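PDB 6L7N: lipase, class 3 from Penicillium roqueforti FM164, which probably hydrolyses the ester bonds of triacylglycerols and related lipids, as a fungal class 3 lipase of the alpha/beta-hydrolase fold. Local coordinates for residues G191-F196 with V214-E219. Sequence-based numbering, arbitrary orientation.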
# COMPACT_ATOMS: atom_id res chain seq x y z
N GLY A 191 -6.31 13.47 3.45
CA GLY A 191 -5.64 13.82 2.21
C GLY A 191 -4.37 13.03 1.98
O GLY A 191 -3.99 12.14 2.75
N ASN A 192 -3.71 13.35 0.86
CA ASN A 192 -2.45 12.71 0.45
C ASN A 192 -2.60 11.19 0.30
O ASN A 192 -1.69 10.43 0.64
CB ASN A 192 -1.33 13.04 1.44
CG ASN A 192 -0.92 14.51 1.39
OD1 ASN A 192 -0.70 15.07 0.32
ND2 ASN A 192 -0.82 15.13 2.55
N ASN A 193 -3.74 10.74 -0.22
CA ASN A 193 -4.03 9.32 -0.37
C ASN A 193 -4.07 8.93 -1.84
O ASN A 193 -4.87 9.48 -2.61
CB ASN A 193 -5.36 8.94 0.27
CG ASN A 193 -5.38 9.21 1.75
OD1 ASN A 193 -4.52 8.72 2.50
ND2 ASN A 193 -6.36 9.99 2.20
N TYR A 194 -3.24 7.97 -2.22
CA TYR A 194 -3.17 7.49 -3.60
C TYR A 194 -3.43 5.99 -3.59
O TYR A 194 -2.53 5.20 -3.29
CB TYR A 194 -1.82 7.84 -4.21
CG TYR A 194 -1.64 9.33 -4.19
CD1 TYR A 194 -2.20 10.11 -5.18
CD2 TYR A 194 -0.94 9.95 -3.17
CE1 TYR A 194 -2.06 11.46 -5.18
CE2 TYR A 194 -0.80 11.33 -3.15
CZ TYR A 194 -1.37 12.07 -4.17
OH TYR A 194 -1.24 13.42 -4.20
N ARG A 195 -4.67 5.61 -3.89
CA ARG A 195 -5.09 4.22 -3.83
C ARG A 195 -5.41 3.75 -5.24
O ARG A 195 -6.11 4.44 -5.98
CB ARG A 195 -6.32 4.05 -2.94
CG ARG A 195 -6.76 2.60 -2.81
CD ARG A 195 -7.97 2.42 -1.92
NE ARG A 195 -9.17 3.09 -2.42
CZ ARG A 195 -9.98 2.60 -3.36
NH1 ARG A 195 -11.05 3.31 -3.72
NH2 ARG A 195 -9.72 1.43 -3.95
N PHE A 196 -4.91 2.57 -5.59
CA PHE A 196 -4.98 2.08 -6.96
C PHE A 196 -5.74 0.77 -7.03
O PHE A 196 -5.66 -0.07 -6.13
CB PHE A 196 -3.57 1.90 -7.53
CG PHE A 196 -2.79 3.17 -7.59
CD1 PHE A 196 -2.12 3.64 -6.48
CD2 PHE A 196 -2.74 3.91 -8.76
CE1 PHE A 196 -1.39 4.83 -6.53
CE2 PHE A 196 -2.02 5.09 -8.82
CZ PHE A 196 -1.34 5.55 -7.69
N VAL A 214 -15.67 0.21 3.59
CA VAL A 214 -15.64 1.24 2.55
C VAL A 214 -14.19 1.60 2.29
O VAL A 214 -13.36 1.58 3.21
CB VAL A 214 -16.47 2.47 2.96
CG1 VAL A 214 -16.26 3.64 2.01
CG2 VAL A 214 -17.93 2.09 2.91
N HIS A 215 -13.88 1.91 1.03
CA HIS A 215 -12.55 2.32 0.61
C HIS A 215 -12.29 3.80 0.88
O HIS A 215 -13.20 4.63 0.88
CB HIS A 215 -12.35 2.11 -0.89
CG HIS A 215 -11.75 0.80 -1.25
ND1 HIS A 215 -10.54 0.37 -0.74
CD2 HIS A 215 -12.17 -0.16 -2.10
CE1 HIS A 215 -10.25 -0.81 -1.25
NE2 HIS A 215 -11.22 -1.16 -2.08
N ILE A 216 -11.00 4.11 1.03
CA ILE A 216 -10.54 5.49 0.93
C ILE A 216 -10.79 5.99 -0.49
O ILE A 216 -10.60 5.26 -1.47
CB ILE A 216 -9.04 5.60 1.26
CG1 ILE A 216 -8.70 4.87 2.56
CG2 ILE A 216 -8.58 7.06 1.33
CD1 ILE A 216 -9.72 5.00 3.62
N SER A 217 -11.19 7.26 -0.60
CA SER A 217 -11.37 7.92 -1.88
C SER A 217 -10.29 8.98 -2.10
O SER A 217 -9.77 9.54 -1.13
CB SER A 217 -12.75 8.57 -1.95
OG SER A 217 -13.75 7.56 -2.00
N PRO A 218 -9.94 9.28 -3.36
CA PRO A 218 -10.49 8.63 -4.57
C PRO A 218 -9.83 7.29 -4.90
O PRO A 218 -8.97 6.81 -4.16
CB PRO A 218 -10.20 9.65 -5.67
CG PRO A 218 -8.88 10.31 -5.20
CD PRO A 218 -8.98 10.36 -3.69
N GLU A 219 -10.27 6.71 -6.01
CA GLU A 219 -9.73 5.48 -6.57
C GLU A 219 -9.05 5.80 -7.90
O GLU A 219 -9.65 6.44 -8.76
CB GLU A 219 -10.85 4.44 -6.77
CG GLU A 219 -10.48 3.24 -7.66
CD GLU A 219 -11.68 2.40 -8.05
OE1 GLU A 219 -12.81 2.78 -7.71
OE2 GLU A 219 -11.49 1.36 -8.72
O HOH W 1 -8.22 11.27 -0.00
O HOH W 2 -6.42 7.85 -4.19
O HOH W 3 -13.82 3.88 -5.49
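Arg195 stacks on His215 where strand 193-198 of the central alpha/beta-hydrolase sheet meets the loop leading into its parallel neighbour, strand 219-222. The guanidinium lies flat on the imidazole, with planes 4° apart and centres 3.6 Å apart. NH2 sits over the middle of the ring, and Arg195 CZ approaches His215 CG to 3.3 Å. The imidazole is also held from outside, since His215 NE2 bonds the carbonyl of Pro204. Glu219 CA and CB lie over the opposite guanidinium face, CB nearest NH1, so the group is sandwiched.

Hydrogen bonds hold the edge of the same group. Arg195 NE bonds Ile216 O at 2.8 Å, in the carbonyl plane on a lone pair. Arg195 NH1 reaches the same Ile216 O at 3.0 Å, with a more bent N-H...O angle of 137°. Arg195 thus presents NE and NH1 side-on, and both donate to this one oxygen. Arg195 CG stands anti to the backbone N, and the chain bends at chi3 (63°), which turns the guanidinium to this carbonyl. Replacing Arg195 by an alanine would probably leave Ile216 O without both donors and open a gap between His215 and Glu219.

The charge pairing is looser. Glu219 OE1 is 4.4 Å from Arg195 NH1, beyond a salt bridge, while OE2 bonds Thr197 OG1 and Asn247 N.

Nonpolar contact is small. Ile216 CG2 packs against Asn193 CB, CG and ND2; the amide OD1 and ND2 bond Arg161 and the carbonyl of Ile187.

Two waters bridge the segments near the cis peptide bond before Pro218. One links the Asn193 side chain, through ND2, to Ser217 O. Another accepts from Arg195 N and donates to both Asn193 O and Pro218 O, the last at 2.8 Å from the water oxygen.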